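Side-chain contacts in periplasmic binding protein (Mycobacterium smegmatis, PDB 4MDY), which probably captures an iron-bearing solute outside the cytoplasmic membrane and hands it to an ABC transporter for uptake: residues 218-221 with 222-226; 210-213 with 214-217; 85-89 with 90-94; 113-116 with 117-120; 43-47 with 48-52. One frame throughout, in Å; residues are numbered along the deposited sequence.

Interaction 1 (218-221 with 222-226)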
loop_
_atom_site.group_PDB
_atom_site.type_symbol
_atom_site.label_atom_id
_atom_site.label_comp_id
_atom_site.label_asym_id
_atom_site.label_seq_id
_atom_site.Cartn_x
_atom_site.Cartn_y
_atom_site.Cartn_z
ATOM N N ASP A 218 11.468 -13.170 -22.788
ATOM C CA ASP A 218 11.716 -12.838 -24.188
ATOM C C ASP A 218 11.158 -11.457 -24.617
ATOM O O ASP A 218 11.482 -10.977 -25.706
ATOM C CB ASP A 218 11.217 -13.962 -25.109
ATOM C CG ASP A 218 9.715 -14.108 -25.104
ATOM O OD1 ASP A 218 9.093 -13.937 -24.040
ATOM O OD2 ASP A 218 9.156 -14.411 -26.171
ATOM N N GLU A 219 10.351 -10.817 -23.766
ATOM C CA GLU A 219 9.762 -9.500 -24.083
ATOM C C GLU A 219 10.321 -8.333 -23.259
ATOM O O GLU A 219 9.878 -7.203 -23.402
ATOM C CB GLU A 219 8.238 -9.555 -23.915
ATOM C CG GLU A 219 7.538 -10.384 -24.982
ATOM C CD GLU A 219 6.040 -10.503 -24.747
ATOM O OE1 GLU A 219 5.422 -9.523 -24.279
ATOM O OE2 GLU A 219 5.476 -11.582 -25.031
ATOM N N ILE A 220 11.298 -8.597 -22.404
ATOM C CA ILE A 220 11.794 -7.573 -21.487
ATOM C C ILE A 220 12.318 -6.328 -22.204
ATOM O O ILE A 220 11.923 -5.210 -21.869
ATOM C CB ILE A 220 12.885 -8.140 -20.563
ATOM C CG1 ILE A 220 12.260 -9.109 -19.567
ATOM C CG2 ILE A 220 13.595 -7.028 -19.811
ATOM C CD1 ILE A 220 13.276 -9.945 -18.822
ATOM N N ALA A 221 13.208 -6.524 -23.170
ATOM C CA ALA A 221 13.769 -5.412 -23.939
ATOM C C ALA A 221 12.664 -4.661 -24.683
ATOM O O ALA A 221 12.581 -3.439 -24.611
ATOM C CB ALA A 221 14.826 -5.904 -24.913
ATOM N N SER A 222 11.805 -5.415 -25.354
ATOM C CA SER A 222 10.700 -4.865 -26.132
ATOM C C SER A 222 9.822 -3.905 -25.301
ATOM O O SER A 222 9.425 -2.851 -25.780
ATOM C CB SER A 222 9.865 -6.026 -26.699
ATOM O OG SER A 222 8.632 -5.588 -27.219
ATOM N N VAL A 223 9.542 -4.268 -24.052
ATOM C CA VAL A 223 8.664 -3.462 -23.203
ATOM C C VAL A 223 9.392 -2.371 -22.423
ATOM O O VAL A 223 8.943 -1.211 -22.402
ATOM C CB VAL A 223 7.889 -4.350 -22.217
ATOM C CG1 VAL A 223 6.973 -3.501 -21.342
ATOM C CG2 VAL A 223 7.087 -5.392 -22.978
ATOM N N LEU A 224 10.497 -2.744 -21.778
ATOM C CA LEU A 224 11.208 -1.844 -20.867
ATOM C C LEU A 224 11.968 -0.730 -21.586
ATOM O O LEU A 224 12.120 0.360 -21.040
ATOM C CB LEU A 224 12.151 -2.614 -19.922
ATOM C CG LEU A 224 11.517 -3.153 -18.634
ATOM C CD1 LEU A 224 10.342 -4.060 -18.923
ATOM C CD2 LEU A 224 12.541 -3.872 -17.762
ATOM N N ASP A 225 12.429 -0.982 -22.809
ATOM C CA ASP A 225 13.129 0.067 -23.554
ATOM C C ASP A 225 12.167 1.151 -24.044
ATOM O O ASP A 225 12.605 2.159 -24.585
ATOM C CB ASP A 225 13.958 -0.514 -24.707
ATOM C CG ASP A 225 15.216 -1.242 -24.224
ATOM O OD1 ASP A 225 15.717 -0.937 -23.117
ATOM O OD2 ASP A 225 15.713 -2.115 -24.969
ATOM N N GLY A 226 10.865 0.948 -23.843
ATOM C CA GLY A 226 9.866 1.984 -24.128
ATOM C C GLY A 226 9.730 3.065 -23.059
ATOM O O GLY A 226 9.021 4.052 -23.270
#
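A chi1 of -70° sets CG2 of I220 anti to its backbone N and beside its carbonyl carbon, the side on which L224 arrives one helical turn later. L224 keeps CG near its backbone N and bends at chi2 (57°), which brings CD2 to 3.9 Å from I220 CG2. The two side chains run side by side and point the same way. The other methyl of the leucine turns back over the backbone, with L224 CD1 3.5 Å from I220 O. That oxygen accepts the N-H of L224 at 2.9 Å, nearly along the C=O axis; a weak second bond comes from V223 N.

V223 N bonds chiefly to E219 O at 3.0 Å, and V223 CG2 sits 3.4 Å from that oxygen. D225 N reaches A221 O at 3.1 Å, from a position tilted 25° out of the carbonyl plane. With I220-L224, these are i to i+4 alpha-helical bonds. The carboxylate of D225 folds back over the same turn, but OD2 and A221 O are both acceptors and make no bond; OD1 is held instead by the backbone N of A253.

This helix, 220-224, is pinned on several sides: I220 and L224 meet L252, V223 meets V211 of the preceding loop and I215 of strand 214-215, and L224 also reaches L230 and W232 of strand 229-233.

Interaction 2 (210-213 with 214-217)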
loop_
_atom_site.group_PDB
_atom_site.type_symbol
_atom_site.label_atom_id
_atom_site.label_comp_id
_atom_site.label_asym_id
_atom_site.label_seq_id
_atom_site.Cartn_x
_atom_site.Cartn_y
_atom_site.Cartn_z
ATOM N N GLN A 210 1.147 1.428 -20.359
ATOM C CA GLN A 210 0.451 0.145 -20.326
ATOM C C GLN A 210 1.477 -0.982 -20.287
ATOM O O GLN A 210 2.426 -0.996 -21.064
ATOM C CB GLN A 210 -0.472 -0.026 -21.546
ATOM C CG GLN A 210 -1.941 0.230 -21.251
ATOM C CD GLN A 210 -2.516 -0.764 -20.251
ATOM O OE1 GLN A 210 -2.108 -1.929 -20.204
ATOM N NE2 GLN A 210 -3.464 -0.306 -19.439
ATOM N N VAL A 211 1.284 -1.918 -19.368
ATOM C CA VAL A 211 2.226 -3.007 -19.176
ATOM C C VAL A 211 1.478 -4.185 -18.531
ATOM O O VAL A 211 0.573 -3.972 -17.724
ATOM C CB VAL A 211 3.426 -2.535 -18.304
ATOM C CG1 VAL A 211 3.003 -2.263 -16.864
ATOM C CG2 VAL A 211 4.562 -3.539 -18.323
ATOM N N PRO A 212 1.835 -5.427 -18.901
ATOM C CA PRO A 212 1.236 -6.577 -18.219
ATOM C C PRO A 212 1.855 -6.789 -16.842
ATOM O O PRO A 212 2.954 -6.316 -16.590
ATOM C CB PRO A 212 1.537 -7.757 -19.153
ATOM C CG PRO A 212 2.438 -7.251 -20.225
ATOM C CD PRO A 212 2.794 -5.828 -19.945
ATOM N N ALA A 213 1.149 -7.501 -15.969
ATOM C CA ALA A 213 1.608 -7.727 -14.600
ATOM C C ALA A 213 2.922 -8.508 -14.570
ATOM O O ALA A 213 3.707 -8.391 -13.623
ATOM C CB ALA A 213 0.544 -8.468 -13.808
ATOM N N LEU A 214 3.135 -9.307 -15.609
ATOM C CA LEU A 214 4.345 -10.082 -15.774
ATOM C C LEU A 214 4.795 -9.979 -17.223
ATOM O O LEU A 214 4.038 -10.275 -18.150
ATOM C CB LEU A 214 4.091 -11.538 -15.400
ATOM C CG LEU A 214 5.289 -12.493 -15.412
ATOM C CD1 LEU A 214 6.266 -12.157 -14.298
ATOM C CD2 LEU A 214 4.801 -13.923 -15.289
ATOM N N ILE A 215 6.035 -9.548 -17.398
ATOM C CA ILE A 215 6.653 -9.434 -18.702
ATOM C C ILE A 215 7.555 -10.656 -18.893
ATOM O O ILE A 215 8.563 -10.799 -18.198
ATOM C CB ILE A 215 7.481 -8.144 -18.789
ATOM C CG1 ILE A 215 6.587 -6.932 -18.497
ATOM C CG2 ILE A 215 8.142 -8.011 -20.152
ATOM C CD1 ILE A 215 7.356 -5.708 -18.057
ATOM N N PRO A 216 7.190 -11.551 -19.827
ATOM C CA PRO A 216 8.017 -12.738 -20.017
ATOM C C PRO A 216 9.441 -12.385 -20.450
ATOM O O PRO A 216 9.670 -11.329 -21.031
ATOM C CB PRO A 216 7.280 -13.524 -21.101
ATOM C CG PRO A 216 6.380 -12.543 -21.770
ATOM C CD PRO A 216 6.035 -11.515 -20.746
ATOM N N ARG A 217 10.386 -13.269 -20.150
ATOM C CA ARG A 217 11.803 -12.986 -20.376
ATOM C C ARG A 217 12.117 -12.544 -21.811
ATOM O O ARG A 217 12.928 -11.647 -22.027
ATOM C CB ARG A 217 12.644 -14.213 -20.022
ATOM C CG ARG A 217 14.113 -13.894 -19.844
ATOM C CD ARG A 217 14.855 -15.008 -19.122
ATOM N NE ARG A 217 16.277 -14.692 -19.045
ATOM C CZ ARG A 217 16.809 -13.795 -18.219
ATOM N NH1 ARG A 217 16.045 -13.113 -17.366
ATOM N NH2 ARG A 217 18.122 -13.574 -18.247
#
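V211 and I215 cross at about a right angle, and their tips make the close part of the contact: V211 CG2 lies 3.5 Å from I215 CD1. In V211, CG1 takes the crowded position between the backbone N and the carbonyl carbon (chi1 69°), leaving CG2 anti to the N and directed across at the isoleucine. In I215, CG1 lies beside the backbone N and chi2 of 159° extends the chain, so CD1 projects as the leading atom; CG1 follows behind it, 4.0 Å from V211 CG2.

The ring of P212 borders the same isoleucine more loosely, its CD 4.2 Å from I215 CG1. Its CB instead approaches the backbone, at 3.7 Å from L214 O. These are dispersion contacts within a bend that leads into strand 214-215, the partner of strand 189-190 in a two-stranded antiparallel sheet. Backbone bonds join A213 to A191 and I215 to V189, while P212 and P216 have no N-H to give. P212 O and L214 N approach to 3.2 Å, but the angle is too poor for a bond. Side chains meet along the same border: V211 touches A191, A213 touches P193 and I215 touches V189.

The CB of L214 points away from 210-213, though it meets the A213 peptide, 3.4 Å from A213 C. Beyond it the side chain, with CG anti to the backbone N, goes to Y185 and Q190.

Interaction 3 (85-89 with 90-94)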
loop_
_atom_site.group_PDB
_atom_site.type_symbol
_atom_site.label_atom_id
_atom_site.label_comp_id
_atom_site.label_asym_id
_atom_site.label_seq_id
_atom_site.Cartn_x
_atom_site.Cartn_y
_atom_site.Cartn_z
ATOM N N ASN A 85 -2.196 -18.919 7.366
ATOM C CA ASN A 85 -3.282 -19.895 7.266
ATOM C C ASN A 85 -4.634 -19.211 7.227
ATOM O O ASN A 85 -5.574 -19.641 7.891
ATOM C CB ASN A 85 -3.226 -20.872 8.443
ATOM C CG ASN A 85 -1.925 -21.639 8.498
ATOM O OD1 ASN A 85 -1.345 -21.819 9.567
ATOM N ND2 ASN A 85 -1.455 -22.093 7.341
ATOM N N GLY A 86 -4.727 -18.148 6.438
ATOM C CA GLY A 86 -5.950 -17.353 6.361
ATOM C C GLY A 86 -6.141 -16.485 7.591
ATOM O O GLY A 86 -5.267 -16.412 8.464
ATOM N N ILE A 87 -7.294 -15.829 7.670
ATOM C CA ILE A 87 -7.569 -14.922 8.775
ATOM C C ILE A 87 -7.699 -15.765 10.041
ATOM O O ILE A 87 -8.500 -16.702 10.071
ATOM C CB ILE A 87 -8.849 -14.103 8.526
ATOM C CG1 ILE A 87 -8.656 -13.197 7.303
ATOM C CG2 ILE A 87 -9.199 -13.268 9.749
ATOM C CD1 ILE A 87 -9.950 -12.740 6.669
ATOM N N PRO A 88 -6.886 -15.462 11.073
ATOM C CA PRO A 88 -6.903 -16.269 12.295
ATOM C C PRO A 88 -8.093 -15.915 13.184
ATOM O O PRO A 88 -7.979 -15.090 14.090
ATOM C CB PRO A 88 -5.567 -15.918 12.961
ATOM C CG PRO A 88 -5.289 -14.523 12.520
ATOM C CD PRO A 88 -5.880 -14.384 11.141
ATOM N N VAL A 89 -9.227 -16.555 12.922
ATOM C CA VAL A 89 -10.484 -16.206 13.583
ATOM C C VAL A 89 -10.420 -16.463 15.090
ATOM O O VAL A 89 -10.853 -15.615 15.878
ATOM C CB VAL A 89 -11.682 -16.945 12.947
ATOM C CG1 VAL A 89 -12.957 -16.731 13.759
ATOM C CG2 VAL A 89 -11.882 -16.469 11.512
ATOM N N GLU A 90 -9.862 -17.612 15.482
ATOM C CA GLU A 90 -9.784 -17.984 16.899
ATOM C C GLU A 90 -8.885 -17.029 17.679
ATOM O O GLU A 90 -9.214 -16.657 18.806
ATOM C CB GLU A 90 -9.286 -19.429 17.076
ATOM C CG GLU A 90 -10.181 -20.508 16.471
ATOM C CD GLU A 90 -11.491 -20.731 17.218
ATOM O OE1 GLU A 90 -11.754 -20.051 18.240
ATOM O OE2 GLU A 90 -12.270 -21.605 16.774
ATOM N N GLU A 91 -7.759 -16.631 17.086
ATOM C CA GLU A 91 -6.869 -15.657 17.727
ATOM C C GLU A 91 -7.586 -14.328 17.933
ATOM O O GLU A 91 -7.500 -13.714 18.993
ATOM C CB GLU A 91 -5.608 -15.419 16.893
ATOM C CG GLU A 91 -4.747 -16.661 16.684
ATOM C CD GLU A 91 -3.285 -16.355 16.370
ATOM O OE1 GLU A 91 -2.772 -15.297 16.804
ATOM O OE2 GLU A 91 -2.637 -17.192 15.698
ATOM N N ILE A 92 -8.297 -13.884 16.906
ATOM C CA ILE A 92 -9.006 -12.612 16.974
ATOM C C ILE A 92 -10.085 -12.648 18.075
ATOM O O ILE A 92 -10.157 -11.742 18.902
ATOM C CB ILE A 92 -9.560 -12.213 15.587
ATOM C CG1 ILE A 92 -8.389 -11.900 14.649
ATOM C CG2 ILE A 92 -10.484 -11.003 15.706
ATOM C CD1 ILE A 92 -8.725 -11.901 13.177
ATOM N N ALA A 93 -10.892 -13.705 18.110
ATOM C CA ALA A 93 -11.890 -13.870 19.175
ATOM C C ALA A 93 -11.268 -13.750 20.576
ATOM O O ALA A 93 -11.823 -13.089 21.461
ATOM C CB ALA A 93 -12.612 -15.200 19.018
ATOM N N ALA A 94 -10.104 -14.363 20.765
ATOM C CA ALA A 94 -9.404 -14.315 22.055
ATOM C C ALA A 94 -8.931 -12.906 22.427
ATOM O O ALA A 94 -8.740 -12.610 23.598
ATOM C CB ALA A 94 -8.231 -15.286 22.056
#
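E91 CG meets the puckered P88 ring at its CB edge, almost in the mean plane of the ring and 3.9 Å from P88 CB, while I92 CD1 lies over one face, above P88 CD at 4.3 Å. The flat group proper is the P88 carbonyl. I92 N reaches P88 O at 3.1 Å, tilted 15° from the carbonyl plane, and the same isoleucine lays CG1 only 3.3 Å from that oxygen.

E91 lines up along the proline because its CG stands beside the backbone N (chi1 -61°) and the chain beyond is extended. I87 adds a methyl, CG2 meeting I92 CD1 at 3.7 Å as the two side chains pass at a slant. P88 occupies the N-cap position of helix 89-94 and centres an inverse gamma turn; its ring and I87 pack on the first-turn residues E91 and I92. The following backbone bond runs from A93 N to V89 O (2.9 Å).

Outward from this start, I92 rests on L81 of strand 79-81 and on L115, V89 faces L115 of helix 109-116 and I118 just after it, and I87 touches A105, L107 and T111.

Interaction 4 (113-116 with 117-120)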
loop_
_atom_site.group_PDB
_atom_site.type_symbol
_atom_site.label_atom_id
_atom_site.label_comp_id
_atom_site.label_asym_id
_atom_site.label_seq_id
_atom_site.Cartn_x
_atom_site.Cartn_y
_atom_site.Cartn_z
ATOM N N ALA A 113 -18.949 -13.551 8.128
ATOM C CA ALA A 113 -19.971 -14.001 9.084
ATOM C C ALA A 113 -19.338 -14.455 10.406
ATOM O O ALA A 113 -19.814 -14.109 11.492
ATOM C CB ALA A 113 -20.823 -15.112 8.476
ATOM N N LYS A 114 -18.240 -15.196 10.307
ATOM C CA LYS A 114 -17.504 -15.661 11.487
ATOM C C LYS A 114 -16.919 -14.525 12.335
ATOM O O LYS A 114 -16.982 -14.565 13.572
ATOM C CB LYS A 114 -16.384 -16.604 11.058
ATOM C CG LYS A 114 -16.878 -17.918 10.483
ATOM C CD LYS A 114 -15.724 -18.736 9.938
ATOM C CE LYS A 114 -16.188 -20.114 9.508
ATOM N NZ LYS A 114 -15.198 -20.773 8.612
ATOM N N LEU A 115 -16.342 -13.524 11.674
ATOM C CA LEU A 115 -15.787 -12.367 12.378
ATOM C C LEU A 115 -16.895 -11.496 12.976
ATOM O O LEU A 115 -16.728 -10.937 14.063
ATOM C CB LEU A 115 -14.899 -11.534 11.442
ATOM C CG LEU A 115 -13.612 -12.195 10.932
ATOM C CD1 LEU A 115 -12.924 -11.269 9.932
ATOM C CD2 LEU A 115 -12.658 -12.556 12.061
ATOM N N SER A 116 -18.027 -11.394 12.277
ATOM C CA SER A 116 -19.138 -10.565 12.748
ATOM C C SER A 116 -19.736 -11.097 14.036
ATOM O O SER A 116 -20.283 -10.332 14.822
ATOM C CB SER A 116 -20.221 -10.445 11.682
ATOM O OG SER A 116 -19.702 -9.731 10.582
ATOM N N GLU A 117 -19.629 -12.407 14.242
ATOM C CA GLU A 117 -20.031 -13.020 15.506
ATOM C C GLU A 117 -19.178 -12.513 16.668
ATOM O O GLU A 117 -19.633 -12.479 17.805
ATOM C CB GLU A 117 -19.927 -14.540 15.405
ATOM C CG GLU A 117 -20.664 -15.271 16.500
ATOM C CD GLU A 117 -20.641 -16.769 16.295
ATOM O OE1 GLU A 117 -19.539 -17.337 16.122
ATOM O OE2 GLU A 117 -21.729 -17.375 16.302
ATOM N N ILE A 118 -17.946 -12.104 16.372
ATOM C CA ILE A 118 -17.029 -11.612 17.395
ATOM C C ILE A 118 -17.267 -10.131 17.659
ATOM O O ILE A 118 -17.412 -9.709 18.811
ATOM C CB ILE A 118 -15.559 -11.849 16.989
ATOM C CG1 ILE A 118 -15.330 -13.335 16.691
ATOM C CG2 ILE A 118 -14.611 -11.372 18.086
ATOM C CD1 ILE A 118 -14.034 -13.631 15.966
ATOM N N ALA A 119 -17.287 -9.340 16.588
ATOM C CA ALA A 119 -17.497 -7.911 16.704
ATOM C C ALA A 119 -17.879 -7.326 15.354
ATOM O O ALA A 119 -17.700 -7.967 14.319
ATOM C CB ALA A 119 -16.241 -7.230 17.234
ATOM N N PRO A 120 -18.409 -6.097 15.362
ATOM C CA PRO A 120 -18.612 -5.395 14.101
ATOM C C PRO A 120 -17.353 -5.449 13.239
ATOM O O PRO A 120 -16.250 -5.169 13.721
ATOM C CB PRO A 120 -18.918 -3.971 14.548
ATOM C CG PRO A 120 -19.591 -4.141 15.867
ATOM C CD PRO A 120 -18.906 -5.321 16.512
#
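I118 folds back on L115 where helix 109-116 runs out toward strand 121-123. This is a strand-helix-strand passage, with P120 pairing by backbone to I100 of strand 99-102, consistent with the alpha/beta lobe expected of this solute-binding family.

Starting from the backbone, I118 CB lies 3.3 Å from L115 O. With CG1 placed beside the backbone N (chi1 -56°), the chain turns to the helix end, and CG1 comes to 3.7 Å from K114 O. At the tip, I118 CD1 lies beside K114 O (3.9 Å) and ends 4.3 Å from L115 CD2. The isoleucine thus lies against the carbonyl oxygens of K114 and L115, and it also touches V89 and A93 of helix 89-94.

L115 O takes two N-H groups. A119 N comes in almost in line with the C=O bond at 3.0 Å, whereas I118 N, at 2.9 Å, stands 60° out of the carbonyl plane and off the lone pairs. Two residues earlier, A113 O accepts E117 N at 3.2 Å. The polar ends on the outer side turn back into the helix: K114 NZ forms a salt bridge with D110, and S116 OG bonds to Y112 O.

Past the turn, A119 O comes up to S116 CA, which points a hydrogen at it, 3.4 Å from CA to oxygen, with an angle at the hydrogen of 153°.

Interaction 5 (43-47 with 48-52)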
loop_
_atom_site.group_PDB
_atom_site.type_symbol
_atom_site.label_atom_id
_atom_site.label_comp_id
_atom_site.label_asym_id
_atom_site.label_seq_id
_atom_site.Cartn_x
_atom_site.Cartn_y
_atom_site.Cartn_z
ATOM N N ASP A 43 -4.024 3.308 8.229
ATOM C CA ASP A 43 -5.234 4.145 8.243
ATOM C C ASP A 43 -5.623 4.446 9.688
ATOM O O ASP A 43 -5.884 5.592 10.042
ATOM C CB ASP A 43 -6.399 3.456 7.525
ATOM C CG ASP A 43 -6.085 3.135 6.073
ATOM O OD1 ASP A 43 -6.104 4.058 5.222
ATOM O OD2 ASP A 43 -5.828 1.947 5.786
ATOM N N LEU A 44 -5.630 3.410 10.527
ATOM C CA LEU A 44 -5.992 3.563 11.939
ATOM C C LEU A 44 -5.042 4.521 12.668
ATOM O O LEU A 44 -5.471 5.493 13.306
ATOM C CB LEU A 44 -6.024 2.182 12.617
ATOM C CG LEU A 44 -7.181 1.312 12.101
ATOM C CD1 LEU A 44 -6.996 -0.163 12.420
ATOM C CD2 LEU A 44 -8.519 1.809 12.647
ATOM N N LEU A 45 -3.748 4.266 12.532
ATOM C CA LEU A 45 -2.731 5.074 13.203
ATOM C C LEU A 45 -2.713 6.528 12.714
ATOM O O LEU A 45 -2.449 7.433 13.500
ATOM C CB LEU A 45 -1.352 4.437 13.048
ATOM C CG LEU A 45 -1.158 3.141 13.851
ATOM C CD1 LEU A 45 0.140 2.462 13.438
ATOM C CD2 LEU A 45 -1.181 3.412 15.345
ATOM N N ALA A 46 -3.012 6.749 11.435
ATOM C CA ALA A 46 -3.073 8.103 10.883
ATOM C C ALA A 46 -4.044 8.990 11.657
ATOM O O ALA A 46 -3.804 10.185 11.798
ATOM C CB ALA A 46 -3.464 8.070 9.407
ATOM N N VAL A 47 -5.139 8.408 12.147
ATOM C CA VAL A 47 -6.157 9.167 12.887
ATOM C C VAL A 47 -6.127 8.924 14.397
ATOM O O VAL A 47 -7.062 9.279 15.105
ATOM C CB VAL A 47 -7.575 8.925 12.314
ATOM C CG1 VAL A 47 -7.668 9.463 10.890
ATOM C CG2 VAL A 47 -7.962 7.454 12.357
ATOM N N GLY A 48 -5.047 8.321 14.896
ATOM C CA GLY A 48 -4.837 8.196 16.337
ATOM C C GLY A 48 -5.525 7.017 16.999
ATOM O O GLY A 48 -5.617 6.970 18.217
ATOM N N VAL A 49 -6.010 6.072 16.205
ATOM C CA VAL A 49 -6.588 4.847 16.731
ATOM C C VAL A 49 -5.476 3.801 16.741
ATOM O O VAL A 49 -4.998 3.393 15.683
ATOM C CB VAL A 49 -7.779 4.377 15.883
ATOM C CG1 VAL A 49 -8.294 3.030 16.373
ATOM C CG2 VAL A 49 -8.891 5.434 15.918
ATOM N N VAL A 50 -5.040 3.397 17.929
ATOM C CA VAL A 50 -3.957 2.409 18.050
ATOM C C VAL A 50 -4.573 1.010 18.177
ATOM O O VAL A 50 -5.236 0.716 19.172
ATOM C CB VAL A 50 -3.039 2.702 19.266
ATOM C CG1 VAL A 50 -1.870 1.732 19.308
ATOM C CG2 VAL A 50 -2.515 4.130 19.208
ATOM N N PRO A 51 -4.359 0.141 17.175
ATOM C CA PRO A 51 -4.943 -1.198 17.248
ATOM C C PRO A 51 -4.342 -2.045 18.363
ATOM O O PRO A 51 -3.190 -1.834 18.745
ATOM C CB PRO A 51 -4.624 -1.827 15.887
ATOM C CG PRO A 51 -3.699 -0.908 15.184
ATOM C CD PRO A 51 -3.506 0.338 15.989
ATOM N N ILE A 52 -5.131 -2.986 18.874
ATOM C CA ILE A 52 -4.641 -3.968 19.843
ATOM C C ILE A 52 -3.988 -5.165 19.154
ATOM O O ILE A 52 -3.343 -5.990 19.803
ATOM C CB ILE A 52 -5.752 -4.466 20.779
ATOM C CG1 ILE A 52 -6.880 -5.148 19.996
ATOM C CG2 ILE A 52 -6.269 -3.306 21.618
ATOM C CD1 ILE A 52 -7.680 -6.126 20.816
#
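The polar contacts between L44, L45 and the residues that follow them are all made by backbone. V49 N bonds to L44 O at 3.0 Å and G48 N to L45 O at 3.1 Å, the pair of bonds that defines a Schellman motif, with G48 at C-prime and its positive phi turning the chain out of helix 40-46. Neither donor sits on a lone pair: V49 N stands 44° out of the L44 carbonyl plane and G48 N 71° out of that of L45. L44 O takes a further N-H from V47 at 3.2 Å, and the V47 and V49 donors come from opposite faces of the carbonyl plane.

The apolar contacts are branched chains set against one another. L44 CD2 meets V49 CG1 at 3.9 Å, which is the hydrophobic pairing across the motif that commonly accompanies the Schellman bonds. L45 sends CD2 to P51 CD, also at 3.9 Å, crossing it at about a right angle, and the same methyl touches V50 CG2 at 4.1 Å. V47 holds one methyl between its backbone N and carbonyl carbon (chi1 -65°); this CG2 lies alongside V49 CG2 at 4.2 Å. L44 also packs on V33 and S35 of strand 33-35 and on I141.

With L44 O and L45 O satisfied by backbone N-H groups, aliphatic side chains can pack round the helix end while the backbone heads for strand 53-55; V47 O, beyond the last turn, takes a side-chain donor instead, K147 NZ.

All five contacts are local, but they serve two distant regions. Interactions 1 and 2 form one unit: strand 214-215 leads into helix 220-224, and I215 CD1 packs on L224 CD1 at 3.5 Å. Interactions 3 and 4 likewise share a seam, with A93 CB 3.7 Å from I118 CD1; their centres lie about 44 and 48 Å from that of interaction 1. The centre of interaction 5 is about 20 Å from each of theirs. Interaction 5 has the largest share of buried residues, whereas interaction 3 is a surface contact. Chemistry follows position: interactions 4 and 5 end helices through doubly accepting carbonyls, interaction 3 begins one, interaction 1 runs along one, and interaction 2 relies on dispersion.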